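Side-chain contacts in putative GH105 family protein (Salmonella enterica subsp. enterica serovar Paratyphi A, PDB 3QWT), which is of unknown function but, as a possible member of glycoside hydrolase family 105, probably cleaves unsaturated uronic acid units from oligosaccharides: residues 47-50 with 56-59; 64-69 with 156-161; 335-340 with 359-364; 60-65 with 93-98; 34-39 with 364-369. All blocks are in the same frame, centred on the assembly; numbering follows the deposited sequence.

Contact 1. Residues 47-50 with 56-59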
# COMPACT_ATOMS: atom_id res chain seq x y z
N PHE A 47 44.89 -3.47 -37.56
CA PHE A 47 43.62 -2.95 -37.04
C PHE A 47 43.70 -2.30 -35.67
O PHE A 47 42.76 -1.65 -35.23
CB PHE A 47 42.56 -4.05 -37.03
CG PHE A 47 42.14 -4.49 -38.41
CD1 PHE A 47 41.46 -3.62 -39.24
CD2 PHE A 47 42.43 -5.76 -38.87
CE1 PHE A 47 41.07 -4.01 -40.51
CE2 PHE A 47 42.05 -6.16 -40.14
CZ PHE A 47 41.37 -5.29 -40.97
N LEU A 48 44.85 -2.46 -35.01
CA LEU A 48 45.07 -1.94 -33.66
C LEU A 48 44.81 -0.44 -33.51
O LEU A 48 45.23 0.36 -34.34
CB LEU A 48 46.50 -2.23 -33.23
CG LEU A 48 46.87 -3.70 -33.24
CD1 LEU A 48 48.39 -3.86 -33.19
CD2 LEU A 48 46.17 -4.43 -32.09
N LEU A 49 44.12 -0.08 -32.42
CA LEU A 49 43.87 1.31 -32.08
C LEU A 49 45.07 1.88 -31.37
O LEU A 49 45.51 1.35 -30.35
CB LEU A 49 42.66 1.40 -31.14
CG LEU A 49 41.72 2.61 -31.22
CD1 LEU A 49 41.35 3.06 -29.79
CD2 LEU A 49 42.27 3.78 -32.05
N ARG A 50 45.61 2.97 -31.91
CA ARG A 50 46.81 3.58 -31.36
C ARG A 50 46.53 5.03 -30.95
O ARG A 50 45.92 5.79 -31.71
CB ARG A 50 47.97 3.51 -32.37
CG ARG A 50 47.77 2.49 -33.49
CD ARG A 50 49.02 2.33 -34.36
NE ARG A 50 50.06 1.56 -33.68
CZ ARG A 50 50.39 0.30 -33.97
NH1 ARG A 50 49.77 -0.34 -34.95
NH2 ARG A 50 51.34 -0.30 -33.27
N VAL A 56 48.13 1.03 -27.12
CA VAL A 56 47.71 0.23 -28.26
C VAL A 56 46.58 -0.71 -27.81
O VAL A 56 46.80 -1.63 -27.03
CB VAL A 56 48.87 -0.62 -28.82
CG1 VAL A 56 48.36 -1.59 -29.87
CG2 VAL A 56 49.96 0.28 -29.40
N ILE A 57 45.36 -0.48 -28.29
CA ILE A 57 44.24 -1.33 -27.92
C ILE A 57 43.86 -2.30 -29.04
O ILE A 57 43.56 -1.90 -30.17
CB ILE A 57 43.00 -0.49 -27.49
CG1 ILE A 57 43.32 0.34 -26.25
CG2 ILE A 57 41.80 -1.38 -27.21
CD1 ILE A 57 43.64 1.80 -26.54
N ASP A 58 43.90 -3.60 -28.72
CA ASP A 58 43.45 -4.64 -29.64
C ASP A 58 41.93 -4.76 -29.58
O ASP A 58 41.36 -5.24 -28.60
CB ASP A 58 44.13 -5.98 -29.32
CG ASP A 58 43.84 -7.05 -30.37
OD1 ASP A 58 43.21 -6.75 -31.41
OD2 ASP A 58 44.25 -8.21 -30.15
N THR A 59 41.30 -4.31 -30.66
CA THR A 59 39.86 -4.18 -30.79
C THR A 59 39.24 -5.46 -31.36
O THR A 59 38.02 -5.67 -31.32
CB THR A 59 39.59 -3.02 -31.78
OG1 THR A 59 39.18 -1.86 -31.06
CG2 THR A 59 38.59 -3.38 -32.84

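Contact 2. Residues 64-69 with 156-161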
# COMPACT_ATOMS: atom_id res chain seq x y z
N GLY A 64 41.50 -8.01 -25.55
CA GLY A 64 41.31 -6.57 -25.49
C GLY A 64 40.13 -6.11 -24.65
O GLY A 64 39.32 -6.92 -24.19
N TRP A 65 40.03 -4.81 -24.44
CA TRP A 65 38.89 -4.20 -23.78
C TRP A 65 38.30 -3.06 -24.61
O TRP A 65 38.78 -1.93 -24.57
CB TRP A 65 39.29 -3.68 -22.41
CG TRP A 65 38.14 -3.17 -21.54
CD1 TRP A 65 36.92 -2.70 -21.95
CD2 TRP A 65 38.14 -3.09 -20.10
NE1 TRP A 65 36.15 -2.33 -20.85
CE2 TRP A 65 36.88 -2.56 -19.71
CE3 TRP A 65 39.08 -3.40 -19.11
CZ2 TRP A 65 36.55 -2.34 -18.37
CZ3 TRP A 65 38.75 -3.19 -17.78
CH2 TRP A 65 37.49 -2.66 -17.42
N GLU A 66 37.26 -3.36 -25.37
CA GLU A 66 36.42 -2.30 -25.93
C GLU A 66 34.99 -2.76 -26.24
O GLU A 66 34.59 -3.87 -25.88
CB GLU A 66 37.04 -1.64 -27.15
CG GLU A 66 36.46 -0.24 -27.36
CD GLU A 66 36.64 0.23 -28.75
OE1 GLU A 66 36.81 1.45 -28.95
OE2 GLU A 66 36.61 -0.62 -29.65
N TRP A 67 34.24 -1.91 -26.91
CA TRP A 67 32.82 -2.19 -27.12
C TRP A 67 32.63 -3.54 -27.77
O TRP A 67 31.62 -4.22 -27.55
CB TRP A 67 32.14 -1.08 -27.94
CG TRP A 67 32.59 -1.03 -29.38
CD1 TRP A 67 33.65 -0.33 -29.88
CD2 TRP A 67 31.99 -1.70 -30.49
NE1 TRP A 67 33.75 -0.52 -31.24
CE2 TRP A 67 32.74 -1.36 -31.64
CE3 TRP A 67 30.89 -2.55 -30.63
CZ2 TRP A 67 32.43 -1.84 -32.91
CZ3 TRP A 67 30.58 -3.03 -31.89
CH2 TRP A 67 31.35 -2.67 -33.02
N THR A 68 33.61 -3.96 -28.54
CA THR A 68 33.46 -5.17 -29.34
C THR A 68 33.37 -6.36 -28.41
O THR A 68 32.49 -7.20 -28.54
CB THR A 68 34.64 -5.35 -30.33
OG1 THR A 68 35.86 -5.49 -29.60
CG2 THR A 68 34.72 -4.15 -31.27
N HIS A 69 34.29 -6.42 -27.46
CA HIS A 69 34.23 -7.42 -26.40
C HIS A 69 32.93 -7.31 -25.63
O HIS A 69 32.38 -8.31 -25.17
CB HIS A 69 35.43 -7.24 -25.46
CG HIS A 69 36.73 -7.08 -26.18
ND1 HIS A 69 37.16 -5.86 -26.65
CD2 HIS A 69 37.65 -7.98 -26.58
CE1 HIS A 69 38.31 -6.01 -27.28
NE2 HIS A 69 38.63 -7.30 -27.25
N ILE A 156 31.33 9.81 -26.64
CA ILE A 156 32.76 9.93 -26.42
C ILE A 156 33.45 8.56 -26.37
O ILE A 156 32.98 7.62 -25.73
CB ILE A 156 33.12 10.74 -25.15
CG1 ILE A 156 34.64 10.93 -25.06
CG2 ILE A 156 32.62 10.05 -23.91
CD1 ILE A 156 35.06 11.75 -23.86
N THR A 157 34.59 8.49 -27.03
CA THR A 157 35.23 7.24 -27.36
C THR A 157 36.65 7.14 -26.77
O THR A 157 37.13 8.10 -26.16
CB THR A 157 35.21 7.14 -28.89
OG1 THR A 157 33.98 6.52 -29.29
CG2 THR A 157 36.40 6.41 -29.46
N LEU A 158 37.30 5.98 -26.90
CA LEU A 158 38.70 5.86 -26.48
C LEU A 158 39.54 6.89 -27.24
O LEU A 158 40.49 7.45 -26.69
CB LEU A 158 39.24 4.46 -26.78
CG LEU A 158 39.04 3.34 -25.75
CD1 LEU A 158 39.28 1.99 -26.39
CD2 LEU A 158 39.98 3.52 -24.55
N ALA A 159 39.16 7.12 -28.49
CA ALA A 159 39.98 7.85 -29.46
C ALA A 159 39.59 9.31 -29.74
O ALA A 159 40.44 10.12 -30.12
CB ALA A 159 40.05 7.08 -30.76
N GLU A 160 38.32 9.64 -29.58
CA GLU A 160 37.83 10.97 -29.93
C GLU A 160 36.84 11.50 -28.91
O GLU A 160 36.05 10.74 -28.35
CB GLU A 160 37.12 10.92 -31.28
CG GLU A 160 37.94 10.33 -32.42
CD GLU A 160 37.25 10.48 -33.79
OE1 GLU A 160 37.12 11.64 -34.26
OE2 GLU A 160 36.85 9.45 -34.38
N GLU A 161 36.87 12.82 -28.68
CA GLU A 161 35.83 13.46 -27.91
C GLU A 161 34.46 13.33 -28.59
O GLU A 161 33.47 12.93 -27.94
CB GLU A 161 36.15 14.93 -27.66
CG GLU A 161 37.14 15.16 -26.55
CD GLU A 161 37.23 16.62 -26.14
OE1 GLU A 161 36.29 17.39 -26.46
OE2 GLU A 161 38.25 17.00 -25.51
O HOH W 1 36.56 3.72 -28.12

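Contact 3. Residues 335-340 with 359-364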
# COMPACT_ATOMS: atom_id res chain seq x y z
N GLU A 335 35.45 -22.73 -40.54
CA GLU A 335 36.25 -22.42 -39.36
C GLU A 335 35.39 -21.79 -38.28
O GLU A 335 35.76 -21.79 -37.11
CB GLU A 335 37.41 -21.49 -39.72
CG GLU A 335 38.53 -22.13 -40.53
CD GLU A 335 38.03 -22.81 -41.79
OE1 GLU A 335 38.04 -24.06 -41.84
OE2 GLU A 335 37.63 -22.09 -42.74
N GLY A 336 34.24 -21.25 -38.69
CA GLY A 336 33.29 -20.65 -37.77
C GLY A 336 33.24 -19.13 -37.80
O GLY A 336 32.63 -18.51 -36.94
N GLU A 337 33.89 -18.54 -38.79
CA GLU A 337 34.02 -17.09 -38.91
C GLU A 337 32.84 -16.55 -39.67
O GLU A 337 32.52 -17.04 -40.75
CB GLU A 337 35.31 -16.75 -39.66
CG GLU A 337 35.43 -15.31 -40.15
CD GLU A 337 36.73 -15.06 -40.91
OE1 GLU A 337 37.37 -16.05 -41.33
OE2 GLU A 337 37.11 -13.88 -41.10
N LEU A 338 32.19 -15.54 -39.12
CA LEU A 338 31.06 -14.92 -39.81
C LEU A 338 31.63 -14.10 -40.95
O LEU A 338 32.31 -13.11 -40.73
CB LEU A 338 30.25 -14.03 -38.86
CG LEU A 338 28.96 -13.48 -39.49
CD1 LEU A 338 28.08 -14.61 -39.95
CD2 LEU A 338 28.19 -12.56 -38.53
N LEU A 339 31.34 -14.53 -42.18
CA LEU A 339 32.05 -14.00 -43.35
C LEU A 339 32.01 -12.48 -43.57
O LEU A 339 33.01 -11.79 -43.34
CB LEU A 339 31.68 -14.77 -44.63
CG LEU A 339 32.26 -16.18 -44.63
CD1 LEU A 339 31.84 -16.97 -45.88
CD2 LEU A 339 33.78 -16.14 -44.48
N GLN A 340 30.88 -11.94 -44.02
CA GLN A 340 30.84 -10.53 -44.42
C GLN A 340 30.71 -9.53 -43.26
O GLN A 340 29.79 -8.71 -43.23
CB GLN A 340 29.69 -10.32 -45.39
CG GLN A 340 29.89 -10.97 -46.73
CD GLN A 340 30.55 -10.03 -47.72
OE1 GLN A 340 29.97 -9.02 -48.12
NE2 GLN A 340 31.77 -10.36 -48.11
N LEU A 359 36.47 -5.29 -44.65
CA LEU A 359 35.80 -6.48 -44.12
C LEU A 359 36.76 -7.35 -43.30
O LEU A 359 37.91 -7.54 -43.69
CB LEU A 359 35.20 -7.29 -45.26
CG LEU A 359 34.19 -6.52 -46.11
CD1 LEU A 359 33.94 -7.22 -47.44
CD2 LEU A 359 32.89 -6.33 -45.35
N THR A 360 36.30 -7.87 -42.17
CA THR A 360 37.17 -8.67 -41.31
C THR A 360 36.42 -9.20 -40.09
O THR A 360 35.45 -8.59 -39.65
CB THR A 360 38.40 -7.86 -40.82
OG1 THR A 360 39.33 -8.74 -40.17
CG2 THR A 360 37.96 -6.77 -39.85
N SER A 361 36.89 -10.31 -39.54
CA SER A 361 36.24 -10.96 -38.43
C SER A 361 36.35 -10.14 -37.14
O SER A 361 37.38 -9.53 -36.88
CB SER A 361 36.83 -12.35 -38.23
OG SER A 361 38.23 -12.28 -38.04
N MSE A 362 35.30 -10.11 -36.33
CA MSE A 362 35.33 -9.31 -35.11
C MSE A 362 34.53 -9.96 -33.99
O MSE A 362 33.61 -10.73 -34.25
CB MSE A 362 34.81 -7.89 -35.38
CG MSE A 362 35.63 -7.15 -36.42
SE MSE A 362 37.35 -6.60 -35.68
CE MSE A 362 36.74 -4.97 -34.80
N PRO A 363 34.90 -9.66 -32.74
CA PRO A 363 34.12 -10.16 -31.60
C PRO A 363 32.62 -9.93 -31.79
O PRO A 363 31.83 -10.85 -31.58
CB PRO A 363 34.65 -9.31 -30.43
CG PRO A 363 36.07 -9.03 -30.81
CD PRO A 363 36.08 -8.89 -32.33
N TYR A 364 32.22 -8.74 -32.21
CA TYR A 364 30.80 -8.46 -32.40
C TYR A 364 30.19 -9.22 -33.59
O TYR A 364 29.01 -9.56 -33.57
CB TYR A 364 30.56 -6.96 -32.54
CG TYR A 364 31.33 -6.31 -33.65
CD1 TYR A 364 30.84 -6.32 -34.96
CD2 TYR A 364 32.53 -5.67 -33.41
CE1 TYR A 364 31.55 -5.72 -35.99
CE2 TYR A 364 33.24 -5.05 -34.43
CZ TYR A 364 32.75 -5.08 -35.72
OH TYR A 364 33.46 -4.47 -36.73

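Contact 4. Residues 60-65 with 93-98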
# COMPACT_ATOMS: atom_id res chain seq x y z
N LYS A 60 40.12 -6.33 -31.86
CA LYS A 60 39.73 -7.50 -32.64
C LYS A 60 40.08 -8.82 -31.93
O LYS A 60 39.24 -9.73 -31.88
CB LYS A 60 40.36 -7.42 -34.04
CG LYS A 60 40.52 -8.74 -34.77
CD LYS A 60 41.49 -8.58 -35.94
CE LYS A 60 40.77 -8.66 -37.28
NZ LYS A 60 40.43 -10.06 -37.66
N GLY A 61 41.29 -8.92 -31.39
CA GLY A 61 41.66 -10.02 -30.52
C GLY A 61 40.85 -10.04 -29.21
O GLY A 61 40.32 -9.02 -28.77
N TRP A 62 40.77 -11.21 -28.59
CA TRP A 62 39.95 -11.40 -27.40
C TRP A 62 40.51 -10.72 -26.15
O TRP A 62 39.76 -10.23 -25.30
CB TRP A 62 39.72 -12.89 -27.15
CG TRP A 62 38.67 -13.21 -26.07
CD1 TRP A 62 38.80 -14.07 -25.02
CD2 TRP A 62 37.35 -12.67 -25.99
NE1 TRP A 62 37.64 -14.10 -24.28
CE2 TRP A 62 36.73 -13.25 -24.85
CE3 TRP A 62 36.62 -11.76 -26.75
CZ2 TRP A 62 35.44 -12.93 -24.46
CZ3 TRP A 62 35.33 -11.44 -26.36
CH2 TRP A 62 34.75 -12.03 -25.23
N ALA A 63 41.84 -10.67 -26.05
CA ALA A 63 42.45 -10.15 -24.84
C ALA A 63 42.31 -8.63 -24.69
O ALA A 63 42.91 -8.03 -23.79
CB ALA A 63 43.91 -10.57 -24.75
N GLY A 64 41.50 -8.01 -25.55
CA GLY A 64 41.31 -6.57 -25.49
C GLY A 64 40.13 -6.11 -24.65
O GLY A 64 39.32 -6.92 -24.19
N TRP A 65 40.03 -4.81 -24.44
CA TRP A 65 38.89 -4.20 -23.78
C TRP A 65 38.30 -3.06 -24.61
O TRP A 65 38.78 -1.93 -24.57
CB TRP A 65 39.29 -3.68 -22.41
CG TRP A 65 38.14 -3.17 -21.54
CD1 TRP A 65 36.92 -2.70 -21.95
CD2 TRP A 65 38.14 -3.09 -20.10
NE1 TRP A 65 36.15 -2.33 -20.85
CE2 TRP A 65 36.88 -2.56 -19.71
CE3 TRP A 65 39.08 -3.40 -19.11
CZ2 TRP A 65 36.55 -2.34 -18.37
CZ3 TRP A 65 38.75 -3.19 -17.78
CH2 TRP A 65 37.49 -2.66 -17.42
N ASP A 93 33.57 -15.30 -17.34
CA ASP A 93 34.22 -14.98 -16.07
C ASP A 93 35.73 -14.78 -16.25
O ASP A 93 36.31 -13.87 -15.65
CB ASP A 93 33.91 -16.05 -15.02
CG ASP A 93 32.43 -16.09 -14.64
OD1 ASP A 93 31.66 -15.21 -15.10
OD2 ASP A 93 32.05 -17.02 -13.89
N ASP A 94 36.34 -15.61 -17.09
CA ASP A 94 37.77 -15.47 -17.37
C ASP A 94 38.10 -14.12 -18.00
O ASP A 94 39.05 -13.47 -17.59
CB ASP A 94 38.28 -16.61 -18.27
CG ASP A 94 38.38 -17.93 -17.54
OD1 ASP A 94 38.31 -17.94 -16.29
OD2 ASP A 94 38.53 -18.97 -18.22
N TRP A 95 37.32 -13.69 -18.99
CA TRP A 95 37.59 -12.40 -19.60
C TRP A 95 37.59 -11.31 -18.53
O TRP A 95 38.48 -10.46 -18.50
CB TRP A 95 36.55 -12.05 -20.66
CG TRP A 95 36.91 -10.83 -21.45
CD1 TRP A 95 37.60 -10.79 -22.63
CD2 TRP A 95 36.58 -9.46 -21.13
NE1 TRP A 95 37.72 -9.49 -23.06
CE2 TRP A 95 37.11 -8.66 -22.16
CE3 TRP A 95 35.89 -8.85 -20.07
CZ2 TRP A 95 36.97 -7.26 -22.18
CZ3 TRP A 95 35.75 -7.46 -20.09
CH2 TRP A 95 36.29 -6.68 -21.14
N PHE A 96 36.59 -11.33 -17.67
CA PHE A 96 36.50 -10.34 -16.61
C PHE A 96 37.67 -10.42 -15.64
O PHE A 96 38.24 -9.41 -15.26
CB PHE A 96 35.17 -10.42 -15.86
CG PHE A 96 34.04 -9.78 -16.59
CD1 PHE A 96 34.10 -8.44 -16.94
CD2 PHE A 96 32.91 -10.51 -16.93
CE1 PHE A 96 33.07 -7.84 -17.63
CE2 PHE A 96 31.87 -9.91 -17.62
CZ PHE A 96 31.95 -8.58 -17.97
N ALA A 97 38.03 -11.63 -15.23
CA ALA A 97 39.12 -11.80 -14.28
C ALA A 97 40.44 -11.30 -14.89
O ALA A 97 41.20 -10.54 -14.27
CB ALA A 97 39.23 -13.25 -13.85
N ASP A 98 40.69 -11.70 -16.13
CA ASP A 98 41.89 -11.27 -16.83
C ASP A 98 41.95 -9.76 -16.95
O ASP A 98 42.99 -9.15 -16.67
CB ASP A 98 41.95 -11.92 -18.22
CG ASP A 98 42.18 -13.42 -18.16
OD1 ASP A 98 42.54 -13.94 -17.07
OD2 ASP A 98 42.02 -14.09 -19.21

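Contact 5. Residues 34-39 with 364-369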
# COMPACT_ATOMS: atom_id res chain seq x y z
N THR A 34 31.91 -19.61 -31.38
CA THR A 34 32.53 -19.17 -30.14
C THR A 34 34.02 -19.46 -30.17
O THR A 34 34.83 -18.63 -29.78
CB THR A 34 31.89 -19.87 -28.92
OG1 THR A 34 30.50 -19.52 -28.88
CG2 THR A 34 32.53 -19.42 -27.62
N HIS A 35 34.37 -20.65 -30.65
CA HIS A 35 35.76 -21.06 -30.71
C HIS A 35 36.55 -20.10 -31.59
O HIS A 35 37.68 -19.72 -31.28
CB HIS A 35 35.88 -22.49 -31.25
CG HIS A 35 37.28 -23.01 -31.24
ND1 HIS A 35 38.07 -23.06 -32.38
CD2 HIS A 35 38.05 -23.48 -30.23
CE1 HIS A 35 39.25 -23.55 -32.07
NE2 HIS A 35 39.27 -23.82 -30.78
N ASN A 36 35.93 -19.70 -32.69
CA ASN A 36 36.52 -18.71 -33.58
C ASN A 36 36.80 -17.38 -32.86
O ASN A 36 37.93 -16.89 -32.84
CB ASN A 36 35.60 -18.52 -34.80
CG ASN A 36 36.33 -17.95 -35.99
OD1 ASN A 36 36.37 -16.74 -36.18
ND2 ASN A 36 36.91 -18.82 -36.82
N LEU A 37 35.77 -16.82 -32.23
CA LEU A 37 35.88 -15.54 -31.52
C LEU A 37 37.09 -15.44 -30.60
O LEU A 37 37.92 -14.54 -30.76
CB LEU A 37 34.60 -15.28 -30.72
CG LEU A 37 34.25 -13.86 -30.25
CD1 LEU A 37 32.88 -13.86 -29.57
CD2 LEU A 37 35.30 -13.26 -29.33
N VAL A 38 37.18 -16.33 -29.62
CA VAL A 38 38.26 -16.32 -28.65
C VAL A 38 39.63 -16.57 -29.29
O VAL A 38 40.67 -16.42 -28.64
CB VAL A 38 38.01 -17.33 -27.54
CG1 VAL A 38 36.65 -17.08 -26.93
CG2 VAL A 38 38.09 -18.75 -28.07
N ASN A 39 39.63 -16.94 -30.56
CA ASN A 39 40.87 -17.21 -31.27
C ASN A 39 41.16 -16.26 -32.41
O ASN A 39 42.02 -16.54 -33.24
CB ASN A 39 40.87 -18.65 -31.79
CG ASN A 39 41.15 -19.65 -30.71
OD1 ASN A 39 40.33 -20.52 -30.43
ND2 ASN A 39 42.30 -19.51 -30.06
N TYR A 364 32.22 -8.74 -32.21
CA TYR A 364 30.80 -8.46 -32.40
C TYR A 364 30.19 -9.22 -33.59
O TYR A 364 29.01 -9.56 -33.57
CB TYR A 364 30.56 -6.96 -32.54
CG TYR A 364 31.33 -6.31 -33.65
CD1 TYR A 364 30.84 -6.32 -34.96
CD2 TYR A 364 32.53 -5.67 -33.41
CE1 TYR A 364 31.55 -5.72 -35.99
CE2 TYR A 364 33.24 -5.05 -34.43
CZ TYR A 364 32.75 -5.08 -35.72
OH TYR A 364 33.46 -4.47 -36.73
N GLY A 365 31.00 -9.48 -34.61
CA GLY A 365 30.55 -10.29 -35.72
C GLY A 365 30.13 -11.66 -35.24
O GLY A 365 29.00 -12.09 -35.47
N GLN A 366 31.04 -12.36 -34.57
CA GLN A 366 30.76 -13.66 -34.00
C GLN A 366 29.63 -13.59 -32.96
O GLN A 366 28.75 -14.46 -32.90
CB GLN A 366 32.01 -14.22 -33.31
CG GLN A 366 33.27 -14.20 -34.17
CD GLN A 366 33.09 -14.94 -35.47
OE1 GLN A 366 33.15 -14.35 -36.55
NE2 GLN A 366 32.85 -16.24 -35.37
N ALA A 367 29.66 -12.56 -32.13
CA ALA A 367 28.71 -12.50 -31.04
C ALA A 367 27.30 -12.33 -31.59
O ALA A 367 26.37 -13.02 -31.18
CB ALA A 367 29.06 -11.39 -30.05
N MSE A 368 27.16 -11.42 -32.54
CA MSE A 368 25.84 -11.17 -33.11
C MSE A 368 25.29 -12.41 -33.81
O MSE A 368 24.11 -12.73 -33.69
CB MSE A 368 25.87 -9.93 -34.01
CG MSE A 368 26.09 -8.67 -33.18
SE MSE A 368 26.85 -7.21 -34.21
CE MSE A 368 25.17 -6.35 -34.76
N ALA A 369 26.16 -13.16 -34.48
CA ALA A 369 25.72 -14.44 -35.01
C ALA A 369 25.12 -15.29 -33.88
O ALA A 369 24.07 -15.91 -34.06
CB ALA A 369 26.86 -15.18 -35.70

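Contact 1. Residues 47-50 with 56-59
Leu49 and Ile57 face each other across a two-stranded beta hairpin and form its doubly hydrogen-bonded rung, an antiparallel pair. Leu49 N reaches Ile57 O at 2.9 Å, and Ile57 N returns to Leu49 O at 2.8 Å, the second donor lying in the carbonyl plane and the first tilted 21° from it. To this true hydrogen bond on Leu49 O, Val56 CA adds a weaker CA-H...O contact at 3.2 Å. The side chains of the rung lie side by side on one face, CB of Leu49 4.1 Å from CB of Ile57; beta-branched Ile57 and Val56 suit the extended strand backbone. On the other face Val56 CG1, anti to the backbone N (chi1 172°), rests against Leu48 CB at 3.9 Å, while CG2 is left toward Arg50. Leu48 then crosses Asp58, its CD2 methyl 3.7 Å from Asp58 CA, while Asp58 OD1 turns to the backbone N-H groups of Lys60 and Gly61.

The loose side is at Arg50 and the exposed Val56, a non-hydrogen-bonded pair whose guanidinium only brushes the valine, NH2 to CG2 at 4.1 Å. A second subunit hydrogen-bonds the Arg50 backbone and packs its Met4 on Arg50; its Tyr6 packs on Leu49, on the opposite face. The chemistry implies that two backbone bonds set the register, while the side chains add apolar contact on both faces.

Contact 2. Residues 64-69 with 156-161
Glu66 meets Leu158 where the start of helix 67-83 in this alpha/alpha toroid faces the loop 156-161, and Glu66 itself occupies the N-cap position of that helix. At the head of the segment, glycine suits position 64 because a CB there would run into His69 NE2; the Gly64 carbonyl O sits 3.0 Å above the centre of the His69 imidazole. Trp65 follows, contributing to the contact mainly through its carbonyl O, 4.4 Å from Leu158 CD1, while its indole NE1 is bonded to Thr111 O.

Glu66 carries the contact. Its CG stands anti to the backbone N (chi1 -157°) and the chain beyond is extended, which sends the carboxylate out past Leu158 as the two side chains slide by each other in opposite directions. The leucine methyl CD1 lies 3.7 Å from Glu66 CG and 3.6 Å from OE1, so it covers both the aliphatic stem and one carboxylate oxygen. A water also joins OE1 to Leu158 N, though its modelled 2.4 Å from OE1 is too short to be trusted in detail. The other oxygen, OE2, makes a weak hydrogen bond with OG1 of Thr59, the residue whose carbonyl O is bonded by Thr68 OG1.

Trp67 stacks on Tyr364 and brings the edge of its indole to OE1 of Glu66. Thr68 lays its CG2 methyl over the indole face. His69, in the first turn of the helix, receives the N-H of the N-cap residue: Glu66 N donates to His69 ND1 over 2.8 Å, approaching 32° out of the imidazole plane.

Contact 3. Residues 335-340 with 359-364
Glu337 touches Ser361 through its carboxylate: OE2 lies 3.3 Å from Ser361 CB, and CG follows at 3.8 Å from the same carbon. With CG anti to the backbone N (chi1 166°) and the rest of the chain extended, the glutamate spans the gap between two nearly antiparallel loop pieces, and a small residue such as serine accepts the carboxylate at close range. OE2 and Ser361 OG stay 3.6 Å apart, and the hydroxyl is bonded elsewhere. At the far end of the contact Leu359 offers its CD1 methyl to the amide end of Gln340, whose chain bends at chi2 and crosses the leucine obliquely.

The next shell fixes the backbones. Gly336 takes a positive phi of 106°, a conformation that favours glycine, and Gln366 from the helix 363-377 ties down the loop around it. On the opposing piece Thr360 OG1 and Ser361 O both hydrogen-bond to Lys60 NZ, and Met362, present as selenomethionine, holds the N-cap position of the same helix. Leu359 also packs on Tyr291.

Direct attraction between 335-340 and 359-364 is therefore mostly van der Waals in character, and polar bonds to Lys60, Gln366 and neighbouring backbone help hold the two pieces.

Contact 4. Residues 60-65 with 93-98
Trp95, reaching out from helix 86-102, carries the polar part of this contact with its indole N-H. NE1 is divided between two carbonyls of a type I turn, Trp62 O at 3.1 Å and Gly64 O at 3.2 Å. Both bonds are weak, bent to 133° and 124°, as expected when one hydrogen serves two acceptors. The glycine carbonyl also lies against the edge of the indole, Gly64 O to Trp95 CZ2 being 3.1 Å.

The aromatic contacts lie at the two ends of the same indole. Trp95 CD1 presses on one face of Trp62, 3.4 Å from its CE2, and the planes meet obliquely at 49°. At the far end the six-membered ring of Trp95 points edge-on to the five-membered ring of Trp65 in a T-shaped pair, with centroids 5.4 Å apart. The CG of Trp95, anti to its own backbone N, carries the indole out from the helix toward the loop.

Arg99 makes a cation-pi contact with Trp95, and Leu73 also packs on it. Chemically, a large apolar indole with one N-H packs between Trp62 and Trp65 while partly satisfying two turn carbonyls, so the loop 60-65 is bound to the helix by many weak contacts.

Contact 5. Residues 34-39 with 364-369
Gln366, on the last helix 363-377, leans across to Leu37 and Asn36 near the end of helix 23-37. Its CB packs 3.8 Å from Leu37 CG, and CG continues along the same leucine, 3.9 Å from Leu37 CB; here the two side chains slide past each other in opposite directions. The glutamine chain then bends at chi2 (-56°), and this bend carries its amide round to Asn36. CD comes 3.8 Å from Asn36 OD1, and the two amide groups lie with their planes 37° apart. At the tip NE2 sits 3.6 Å from Asn36 CB, yet its bonds go elsewhere, to Gly336 O and to Val33 O, while OE1 accepts from Leu338 N. Both ends of the buried amide are thus engaged, which fixes the orientation of the group.

Glutamine suits this place because its methylenes pack on Leu37 while its amide serves backbone groups of two different parts of the chain. Leu37, with CG anti to the backbone N, also directs CD1 toward the Ala367 backbone, 4.3 Å from its N; it also meets Trp62 and Met76. Asn36 binds Glu335 O weakly through ND2. The first helix of the chain is thereby joined to its last, consistent with closing the ring of helices characteristic of an alpha/alpha toroid.

How the contacts relate
Contacts 3 and 5 are near neighbours, centres about 7 Å apart, and both draw on helix 363-377. Contacts 2 and 4 start from the same piece of chain, sharing Gly64 and Trp65, and lie about 14 Å apart between centres. Contact 1 meets contact 2 where Leu49 CD1 comes 3.9 Å from Leu158 CB, their centres being about 10 Å apart. Contact 4 meets contact 5 where Trp62 CE3 touches Leu37 CD2 at 3.3 Å. Glycerol, probably from crystallisation, is bound about 4 Å from the Trp65 side chain and, the same molecule or another, about 5 Å from that of Ile57; such molecules may mark a pocket near contacts 1, 2 and 4.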